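Local structure of transposon Tn7 transposition protein tnsA (Escherichia coli, 1T0F) at residues 52-62 / 74-85; 113-121 / 128-136. The protein forms the Tn7 transposase together with TnsB and cuts the 5' DNA strands at the transposon ends as a metal-dependent, restriction enzyme-like endonuclease. One frame throughout, in Å; residues are numbered along the deposited sequence.

The two contacts follow each other along the chain: both segments of contact 1 come before those of contact 2. Their centres lie about 12 Å apart. Both reach the mixed sheet of the endonuclease domain, which belongs to the PDDEXK clan. Strand 79-87 of contact 1 is the antiparallel neighbour of strand 115-122 of contact 2. L80 N lies 2.7 Å from D121 O, and R83 NH2 forms a salt bridge with D121 OD2. Contact 1 fixes the 52-62 segment against an edge strand of this sheet. Contact 2 is the hairpin at its middle and carries the magnesium site. Q85, at the end of contact 1, lies close to D117 and E66 of the active site.

Contact 1: 52-62 / 74-85; sequences SHKTGRVHHLL and EWESSVLDIREQ
E84 meets R57, H59 and H60 where the small 48-51/58-61 hairpin packs against strand 79-87 of the PDDEXK nuclease sheet. The axes of strands 58-61 and 79-84 come within 7.8 Å, at 43°, and each direct hydrogen bond between the two segments uses at least one side chain. In E84, CB lies 4.1 Å from H60 O; chi1 of 76° tucks CG over its own backbone, 3.3 Å from H60 O. The bend at chi2 then turns the carboxylate toward R57, with CD 3.3 Å from H59 ND1. The guanidinium grips it end-on and nearly coplanar: NH2 to OE1, NH1 to OE2. OE1 also accepts from H59 ND1, above the carboxylate plane, and OE2 from H60 N. Four donors hold the buried group and would probably keep it ionised. H59 NE2 bonds T55 OG1, and R57 CZ lies over one face of the H59 ring, toward its rim.

At the other end, E74 reaches the turn after strand 48-51. Its OE1 accepts from S52 OG, its OE2 from K54 N, and K245 adds a salt bridge. K54 runs past E74 in the opposite direction. Its NZ bonds V79 O on a lone pair, at 2.9 Å.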
loop_
_atom_site.group_PDB
_atom_site.type_symbol
_atom_site.label_atom_id
_atom_site.label_comp_id
_atom_site.label_asym_id
_atom_site.label_seq_id
_atom_site.Cartn_x
_atom_site.Cartn_y
_atom_site.Cartn_z
ATOM N N SER A 52 -4.234 5.831 9.531
ATOM C CA SER A 52 -2.870 5.443 9.899
ATOM C C SER A 52 -2.449 6.129 11.191
ATOM O O SER A 52 -2.624 7.338 11.326
ATOM C CB SER A 52 -1.885 5.851 8.804
ATOM O OG SER A 52 -0.564 5.968 9.324
ATOM N N HIS A 53 -1.894 5.364 12.133
ATOM C CA HIS A 53 -1.432 5.959 13.386
ATOM C C HIS A 53 -0.134 6.714 13.124
ATOM O O HIS A 53 0.161 7.710 13.788
ATOM C CB HIS A 53 -1.172 4.890 14.454
ATOM C CG HIS A 53 -2.393 4.136 14.874
ATOM N ND1 HIS A 53 -2.468 3.460 16.072
ATOM C CD2 HIS A 53 -3.567 3.910 14.238
ATOM C CE1 HIS A 53 -3.635 2.847 16.156
ATOM N NE2 HIS A 53 -4.320 3.103 15.056
ATOM N N LYS A 54 0.640 6.247 12.148
ATOM C CA LYS A 54 1.910 6.886 11.820
ATOM C C LYS A 54 1.797 8.259 11.174
ATOM O O LYS A 54 2.571 9.158 11.493
ATOM C CB LYS A 54 2.748 5.973 10.924
ATOM C CG LYS A 54 3.243 4.723 11.648
ATOM C CD LYS A 54 4.067 3.837 10.745
ATOM C CE LYS A 54 4.645 2.662 11.523
ATOM N NZ LYS A 54 5.616 3.100 12.571
ATOM N N THR A 55 0.827 8.433 10.281
ATOM C CA THR A 55 0.681 9.710 9.591
ATOM C C THR A 55 -0.477 10.549 10.110
ATOM O O THR A 55 -0.503 11.760 9.905
ATOM C CB THR A 55 0.449 9.502 8.083
ATOM O OG1 THR A 55 -0.833 8.894 7.887
ATOM C CG2 THR A 55 1.531 8.598 7.489
ATOM N N GLY A 56 -1.432 9.905 10.769
ATOM C CA GLY A 56 -2.594 10.621 11.264
ATOM C C GLY A 56 -3.597 10.883 10.147
ATOM O O GLY A 56 -4.615 11.538 10.369
ATOM N N ARG A 57 -3.308 10.368 8.948
ATOM C CA ARG A 57 -4.173 10.546 7.775
ATOM C C ARG A 57 -5.007 9.321 7.450
ATOM O O ARG A 57 -4.733 8.213 7.926
ATOM C CB ARG A 57 -3.351 10.814 6.505
ATOM C CG ARG A 57 -2.544 12.092 6.446
ATOM C CD ARG A 57 -2.062 12.367 5.002
ATOM N NE ARG A 57 -1.063 11.410 4.513
ATOM C CZ ARG A 57 -1.304 10.422 3.651
ATOM N NH1 ARG A 57 -2.522 10.234 3.157
ATOM N NH2 ARG A 57 -0.316 9.617 3.276
ATOM N N VAL A 58 -6.023 9.535 6.614
ATOM C CA VAL A 58 -6.847 8.441 6.120
ATOM C C VAL A 58 -6.227 8.232 4.736
ATOM O O VAL A 58 -6.289 9.120 3.877
ATOM C CB VAL A 58 -8.334 8.829 5.956
ATOM C CG1 VAL A 58 -9.053 7.766 5.124
ATOM C CG2 VAL A 58 -8.996 8.944 7.325
ATOM N N HIS A 59 -5.607 7.073 4.530
ATOM C CA HIS A 59 -4.947 6.783 3.266
ATOM C C HIS A 59 -5.881 6.233 2.204
ATOM O O HIS A 59 -6.930 5.673 2.511
ATOM C CB HIS A 59 -3.804 5.790 3.489
ATOM C CG HIS A 59 -2.706 6.320 4.356
ATOM N ND1 HIS A 59 -1.450 6.615 3.872
ATOM C CD2 HIS A 59 -2.685 6.630 5.674
ATOM C CE1 HIS A 59 -0.700 7.082 4.856
ATOM N NE2 HIS A 59 -1.427 7.101 5.959
ATOM N N HIS A 60 -5.461 6.389 0.952
ATOM C CA HIS A 60 -6.209 5.922 -0.212
ATOM C C HIS A 60 -5.483 4.776 -0.880
ATOM O O HIS A 60 -4.443 4.977 -1.500
ATOM C CB HIS A 60 -6.357 7.051 -1.226
ATOM C CG HIS A 60 -7.325 8.108 -0.807
ATOM N ND1 HIS A 60 -8.617 8.160 -1.282
ATOM C CD2 HIS A 60 -7.199 9.138 0.061
ATOM C CE1 HIS A 60 -9.246 9.179 -0.725
ATOM N NE2 HIS A 60 -8.408 9.789 0.094
ATOM N N LEU A 61 -6.047 3.580 -0.763
ATOM C CA LEU A 61 -5.455 2.389 -1.354
ATOM C C LEU A 61 -6.413 1.915 -2.447
ATOM O O LEU A 61 -7.623 1.818 -2.223
ATOM C CB LEU A 61 -5.264 1.325 -0.268
ATOM C CG LEU A 61 -4.532 1.899 0.958
ATOM C CD1 LEU A 61 -4.470 0.852 2.067
ATOM C CD2 LEU A 61 -3.147 2.359 0.565
ATOM N N LEU A 62 -5.863 1.628 -3.623
ATOM C CA LEU A 62 -6.678 1.227 -4.765
ATOM C C LEU A 62 -6.815 -0.262 -5.107
ATOM O O LEU A 62 -7.299 -0.602 -6.188
ATOM C CB LEU A 62 -6.212 2.008 -6.000
ATOM C CG LEU A 62 -6.689 3.468 -6.067
ATOM C CD1 LEU A 62 -6.358 4.218 -4.779
ATOM C CD2 LEU A 62 -6.036 4.145 -7.262
ATOM N N GLU A 74 2.597 -0.157 8.023
ATOM C CA GLU A 74 2.093 0.481 9.245
ATOM C C GLU A 74 2.461 -0.333 10.488
ATOM O O GLU A 74 2.517 0.195 11.596
ATOM C CB GLU A 74 0.571 0.640 9.136
ATOM C CG GLU A 74 -0.135 1.285 10.324
ATOM C CD GLU A 74 0.062 2.797 10.422
ATOM O OE1 GLU A 74 0.312 3.460 9.387
ATOM O OE2 GLU A 74 -0.062 3.328 11.544
ATOM N N TRP A 75 2.718 -1.621 10.296
ATOM C CA TRP A 75 3.102 -2.497 11.403
ATOM C C TRP A 75 4.559 -2.265 11.839
ATOM O O TRP A 75 4.884 -2.401 13.019
ATOM C CB TRP A 75 2.934 -3.958 10.983
ATOM C CG TRP A 75 3.403 -4.945 12.016
ATOM C CD1 TRP A 75 2.699 -5.406 13.092
ATOM C CD2 TRP A 75 4.692 -5.564 12.082
ATOM N NE1 TRP A 75 3.471 -6.280 13.825
ATOM C CE2 TRP A 75 4.700 -6.393 13.227
ATOM C CE3 TRP A 75 5.843 -5.497 11.287
ATOM C CZ2 TRP A 75 5.815 -7.151 13.596
ATOM C CZ3 TRP A 75 6.955 -6.253 11.653
ATOM C CH2 TRP A 75 6.931 -7.070 12.799
ATOM N N GLU A 76 5.431 -1.930 10.889
ATOM C CA GLU A 76 6.856 -1.707 11.172
ATOM C C GLU A 76 7.125 -0.506 12.073
ATOM O O GLU A 76 6.754 0.618 11.746
ATOM C CB GLU A 76 7.630 -1.527 9.863
ATOM C CG GLU A 76 7.649 -2.754 8.959
ATOM C CD GLU A 76 8.473 -3.901 9.529
ATOM O OE1 GLU A 76 9.295 -3.657 10.441
ATOM O OE2 GLU A 76 8.311 -5.042 9.046
ATOM N N SER A 77 7.804 -0.732 13.195
ATOM C CA SER A 77 8.079 0.367 14.120
ATOM C C SER A 77 8.930 1.501 13.541
ATOM O O SER A 77 8.729 2.660 13.888
ATOM C CB SER A 77 8.741 -0.162 15.399
ATOM O OG SER A 77 10.047 -0.642 15.145
ATOM N N SER A 78 9.859 1.175 12.651
ATOM C CA SER A 78 10.750 2.180 12.068
ATOM C C SER A 78 10.148 3.102 11.002
ATOM O O SER A 78 10.720 4.147 10.697
ATOM C CB SER A 78 11.983 1.499 11.477
ATOM O OG SER A 78 11.617 0.690 10.373
ATOM N N VAL A 79 9.014 2.721 10.426
ATOM C CA VAL A 79 8.398 3.567 9.404
ATOM C C VAL A 79 7.935 4.885 10.005
ATOM O O VAL A 79 7.214 4.917 11.012
ATOM C CB VAL A 79 7.211 2.845 8.723
ATOM C CG1 VAL A 79 6.432 3.809 7.831
ATOM C CG2 VAL A 79 7.742 1.688 7.888
ATOM N N LEU A 80 8.368 5.980 9.387
ATOM C CA LEU A 80 8.022 7.320 9.848
ATOM C C LEU A 80 6.887 7.928 9.027
ATOM O O LEU A 80 5.976 8.557 9.574
ATOM C CB LEU A 80 9.248 8.228 9.762
ATOM C CG LEU A 80 9.094 9.667 10.252
ATOM C CD1 LEU A 80 8.769 9.686 11.744
ATOM C CD2 LEU A 80 10.390 10.418 9.982
ATOM N N ASP A 81 6.951 7.754 7.711
ATOM C CA ASP A 81 5.918 8.297 6.834
ATOM C C ASP A 81 5.625 7.321 5.701
ATOM O O ASP A 81 6.491 6.549 5.288
ATOM C CB ASP A 81 6.367 9.647 6.255
ATOM C CG ASP A 81 5.216 10.436 5.626
ATOM O OD1 ASP A 81 4.043 10.019 5.769
ATOM O OD2 ASP A 81 5.483 11.489 4.999
ATOM N N ILE A 82 4.385 7.349 5.232
ATOM C CA ILE A 82 3.943 6.502 4.130
ATOM C C ILE A 82 3.192 7.437 3.192
ATOM O O ILE A 82 2.148 7.976 3.559
ATOM C CB ILE A 82 2.976 5.397 4.603
ATOM C CG1 ILE A 82 3.715 4.403 5.510
ATOM C CG2 ILE A 82 2.386 4.662 3.388
ATOM C CD1 ILE A 82 2.787 3.409 6.210
ATOM N N ARG A 83 3.745 7.649 2.003
ATOM C CA ARG A 83 3.118 8.514 1.014
ATOM C C ARG A 83 2.658 7.674 -0.177
ATOM O O ARG A 83 3.450 7.329 -1.047
ATOM C CB ARG A 83 4.106 9.605 0.583
ATOM C CG ARG A 83 4.235 10.744 1.624
ATOM C CD ARG A 83 5.287 11.791 1.243
ATOM N NE ARG A 83 6.662 11.304 1.389
ATOM C CZ ARG A 83 7.732 11.909 0.877
ATOM N NH1 ARG A 83 7.594 13.023 0.175
ATOM N NH2 ARG A 83 8.946 11.418 1.082
ATOM N N GLU A 84 1.370 7.348 -0.193
ATOM C CA GLU A 84 0.786 6.513 -1.245
ATOM C C GLU A 84 0.458 7.297 -2.509
ATOM O O GLU A 84 0.244 8.511 -2.461
ATOM C CB GLU A 84 -0.486 5.818 -0.735
ATOM C CG GLU A 84 -1.744 6.701 -0.635
ATOM C CD GLU A 84 -1.853 7.490 0.673
ATOM O OE1 GLU A 84 -0.836 7.661 1.380
ATOM O OE2 GLU A 84 -2.970 7.957 0.985
ATOM N N GLN A 85 0.420 6.585 -3.634
ATOM C CA GLN A 85 0.107 7.179 -4.938
ATOM C C GLN A 85 0.974 8.424 -5.143
ATOM O O GLN A 85 0.465 9.527 -5.388
ATOM C CB GLN A 85 -1.380 7.560 -5.005
ATOM C CG GLN A 85 -2.369 6.628 -4.292
ATOM C CD GLN A 85 -2.288 5.166 -4.727
ATOM O OE1 GLN A 85 -1.861 4.851 -5.844
ATOM N NE2 GLN A 85 -2.721 4.264 -3.843
HETATM O O HOH W 1 5.165 8.992 12.133
HETATM O O HOH W 2 4.130 0.645 14.117
HETATM O O HOH W 3 1.899 11.121 4.633
#

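Contact 2: 113-121 / 128-136; sequences VMSTDFLVD and EQFAIQVKP. With MG (magnesium ion), chain E.
The active-site residue D117 joins Q133 and V134 in holding a magnesium ion at one end of the beta hairpin 115-122/129-134, in the core of the PDDEXK nuclease fold. The metal bonds are D117 OD2 at 2.4 Å, Q133 OE1 at 2.5 Å and V134 O at 2.4 Å, with two waters. One of these waters accepts from NZ of the active-site lysine K135. V134 N also bonds D117 OD2 on its anti side, at 2.6 Å, so the oxygen serves both metal and backbone. The Q133 chain bends at chi2 (66°) to bring OE1 to the ion. Its NE2 bonds E152 of helix 143-159, which steadies the amide.

Backbone bonds join the antiparallel strands at F118/I132 and V120/F130. D117 and F118 both face I132, a classic beta bulge just before the regular ladder.

Apolar contacts lie on the face of F118, V120, F130 and I132. V120 CB sits over one face of the F130 ring, 3.9 Å from its centroid, in a CH-pi contact. The ring comes alongside V120 because chi1 of 63° folds it back over the main chain. I132 CG1 lies at the edge of the F130 ring, in its plane. Replacing F130 with alanine would probably leave V120 without its aromatic partner and open a gap beside I132. At the edge of the F118 ring, V134 CG2 lies in plane, 3.9 Å from CE2.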
loop_
_atom_site.group_PDB
_atom_site.type_symbol
_atom_site.label_atom_id
_atom_site.label_comp_id
_atom_site.label_asym_id
_atom_site.label_seq_id
_atom_site.Cartn_x
_atom_site.Cartn_y
_atom_site.Cartn_z
ATOM N N VAL A 113 0.215 11.322 -15.796
ATOM C CA VAL A 113 1.188 11.465 -14.730
ATOM C C VAL A 113 1.353 10.076 -14.125
ATOM O O VAL A 113 0.374 9.455 -13.710
ATOM C CB VAL A 113 0.689 12.422 -13.631
ATOM C CG1 VAL A 113 1.673 12.422 -12.453
ATOM C CG2 VAL A 113 0.546 13.836 -14.206
ATOM N N MET A 114 2.585 9.588 -14.095
ATOM C CA MET A 114 2.859 8.274 -13.522
ATOM C C MET A 114 2.932 8.403 -12.002
ATOM O O MET A 114 3.207 9.484 -11.476
ATOM C CB MET A 114 4.186 7.737 -14.061
ATOM C CG MET A 114 4.188 7.499 -15.559
ATOM S SD MET A 114 5.721 6.804 -16.153
ATOM C CE MET A 114 5.538 5.085 -15.573
ATOM N N SER A 115 2.670 7.308 -11.296
ATOM C CA SER A 115 2.735 7.334 -9.837
ATOM C C SER A 115 3.285 6.019 -9.286
ATOM O O SER A 115 3.139 4.960 -9.901
ATOM C CB SER A 115 1.350 7.623 -9.237
ATOM O OG SER A 115 0.409 6.601 -9.524
ATOM N N THR A 116 3.948 6.111 -8.139
ATOM C CA THR A 116 4.518 4.949 -7.469
ATOM C C THR A 116 3.591 4.699 -6.288
ATOM O O THR A 116 3.255 5.624 -5.547
ATOM C CB THR A 116 5.961 5.239 -7.006
ATOM O OG1 THR A 116 6.809 5.305 -8.157
ATOM C CG2 THR A 116 6.474 4.132 -6.084
ATOM N N ASP A 117 3.173 3.453 -6.109
ATOM C CA ASP A 117 2.218 3.146 -5.068
ATOM C C ASP A 117 2.552 3.616 -3.663
ATOM O O ASP A 117 1.657 4.085 -2.965
ATOM C CB ASP A 117 1.891 1.657 -5.091
ATOM C CG ASP A 117 1.316 1.227 -6.439
ATOM O OD1 ASP A 117 0.661 2.070 -7.094
ATOM O OD2 ASP A 117 1.514 0.071 -6.849
ATOM N N PHE A 118 3.815 3.501 -3.254
ATOM C CA PHE A 118 4.224 3.948 -1.915
ATOM C C PHE A 118 5.640 4.496 -1.885
ATOM O O PHE A 118 6.562 3.889 -2.434
ATOM C CB PHE A 118 4.191 2.796 -0.895
ATOM C CG PHE A 118 2.848 2.154 -0.712
ATOM C CD1 PHE A 118 1.903 2.703 0.153
ATOM C CD2 PHE A 118 2.543 0.962 -1.371
ATOM C CE1 PHE A 118 0.672 2.071 0.363
ATOM C CE2 PHE A 118 1.320 0.321 -1.169
ATOM C CZ PHE A 118 0.380 0.873 -0.299
ATOM N N LEU A 119 5.817 5.646 -1.243
ATOM C CA LEU A 119 7.146 6.219 -1.052
ATOM C C LEU A 119 7.228 6.183 0.471
ATOM O O LEU A 119 6.413 6.799 1.157
ATOM C CB LEU A 119 7.239 7.660 -1.563
ATOM C CG LEU A 119 8.580 8.323 -1.219
ATOM C CD1 LEU A 119 9.732 7.548 -1.840
ATOM C CD2 LEU A 119 8.589 9.765 -1.724
ATOM N N VAL A 120 8.207 5.457 0.993
ATOM C CA VAL A 120 8.311 5.262 2.437
ATOM C C VAL A 120 9.550 5.880 3.049
ATOM O O VAL A 120 10.640 5.791 2.482
ATOM C CB VAL A 120 8.301 3.731 2.755
ATOM C CG1 VAL A 120 8.250 3.484 4.274
ATOM C CG2 VAL A 120 7.104 3.069 2.065
ATOM N N ASP A 121 9.361 6.516 4.207
ATOM C CA ASP A 121 10.454 7.128 4.959
ATOM C C ASP A 121 10.570 6.371 6.286
ATOM O O ASP A 121 9.569 6.119 6.943
ATOM C CB ASP A 121 10.155 8.603 5.245
ATOM C CG ASP A 121 10.262 9.473 4.005
ATOM O OD1 ASP A 121 11.381 9.614 3.476
ATOM O OD2 ASP A 121 9.228 10.011 3.563
ATOM N N GLU A 128 16.502 4.253 4.682
ATOM C CA GLU A 128 15.916 5.473 5.227
ATOM C C GLU A 128 14.751 5.928 4.343
ATOM O O GLU A 128 13.836 6.621 4.792
ATOM C CB GLU A 128 16.979 6.567 5.329
ATOM C CG GLU A 128 17.426 7.180 4.009
ATOM C CD GLU A 128 18.664 8.060 4.168
ATOM O OE1 GLU A 128 18.791 8.723 5.224
ATOM O OE2 GLU A 128 19.503 8.097 3.236
ATOM N N GLN A 129 14.792 5.524 3.081
ATOM C CA GLN A 129 13.729 5.858 2.150
ATOM C C GLN A 129 13.726 4.833 1.029
ATOM O O GLN A 129 14.781 4.434 0.539
ATOM C CB GLN A 129 13.952 7.254 1.568
ATOM C CG GLN A 129 12.701 7.897 0.992
ATOM C CD GLN A 129 12.917 9.356 0.618
ATOM O OE1 GLN A 129 11.987 10.163 0.649
ATOM N NE2 GLN A 129 14.148 9.697 0.257
ATOM N N PHE A 130 12.543 4.379 0.642
ATOM C CA PHE A 130 12.455 3.434 -0.460
ATOM C C PHE A 130 11.091 3.559 -1.093
ATOM O O PHE A 130 10.153 4.045 -0.467
ATOM C CB PHE A 130 12.734 1.990 -0.003
ATOM C CG PHE A 130 11.752 1.446 0.996
ATOM C CD1 PHE A 130 10.528 0.920 0.582
ATOM C CD2 PHE A 130 12.063 1.425 2.357
ATOM C CE1 PHE A 130 9.628 0.379 1.498
ATOM C CE2 PHE A 130 11.171 0.886 3.284
ATOM C CZ PHE A 130 9.949 0.362 2.853
ATOM N N ALA A 131 10.997 3.154 -2.354
ATOM C CA ALA A 131 9.736 3.236 -3.071
ATOM C C ALA A 131 9.262 1.847 -3.461
ATOM O O ALA A 131 10.069 0.945 -3.679
ATOM C CB ALA A 131 9.904 4.119 -4.325
ATOM N N ILE A 132 7.946 1.684 -3.545
ATOM C CA ILE A 132 7.355 0.402 -3.903
ATOM C C ILE A 132 6.245 0.529 -4.941
ATOM O O ILE A 132 5.388 1.412 -4.843
ATOM C CB ILE A 132 6.718 -0.298 -2.665
ATOM C CG1 ILE A 132 7.798 -0.709 -1.661
ATOM C CG2 ILE A 132 5.909 -1.527 -3.109
ATOM C CD1 ILE A 132 7.257 -1.512 -0.490
ATOM N N GLN A 133 6.283 -0.342 -5.948
ATOM C CA GLN A 133 5.213 -0.413 -6.935
ATOM C C GLN A 133 4.615 -1.806 -6.685
ATOM O O GLN A 133 5.341 -2.800 -6.596
ATOM C CB GLN A 133 5.738 -0.321 -8.378
ATOM C CG GLN A 133 4.640 -0.557 -9.431
ATOM C CD GLN A 133 3.564 0.524 -9.452
ATOM O OE1 GLN A 133 2.423 0.274 -9.855
ATOM N NE2 GLN A 133 3.924 1.732 -9.039
ATOM N N VAL A 134 3.297 -1.857 -6.551
ATOM C CA VAL A 134 2.559 -3.085 -6.289
ATOM C C VAL A 134 1.945 -3.624 -7.593
ATOM O O VAL A 134 1.305 -2.883 -8.326
ATOM C CB VAL A 134 1.454 -2.777 -5.267
ATOM C CG1 VAL A 134 0.563 -3.939 -5.091
ATOM C CG2 VAL A 134 2.088 -2.368 -3.941
ATOM N N LYS A 135 2.145 -4.907 -7.882
ATOM C CA LYS A 135 1.607 -5.500 -9.109
ATOM C C LYS A 135 1.177 -6.942 -8.929
ATOM O O LYS A 135 1.778 -7.675 -8.146
ATOM C CB LYS A 135 2.670 -5.521 -10.217
ATOM C CG LYS A 135 3.053 -4.183 -10.823
ATOM C CD LYS A 135 1.891 -3.573 -11.584
ATOM C CE LYS A 135 2.300 -2.250 -12.212
ATOM N NZ LYS A 135 1.143 -1.545 -12.831
ATOM N N PRO A 136 0.110 -7.361 -9.631
ATOM C CA PRO A 136 -0.299 -8.758 -9.500
ATOM C C PRO A 136 0.875 -9.463 -10.178
ATOM O O PRO A 136 1.429 -8.934 -11.139
ATOM C CB PRO A 136 -1.560 -8.835 -10.357
ATOM C CG PRO A 136 -2.138 -7.463 -10.220
ATOM C CD PRO A 136 -0.918 -6.574 -10.333
HETATM MG MG MG E . 0.416 -0.739 -8.823
HETATM O O HOH W 4 13.648 9.368 4.869
HETATM O O HOH W 5 -0.737 -1.365 -10.875
HETATM O O HOH W 6 -1.893 -0.982 -7.757
#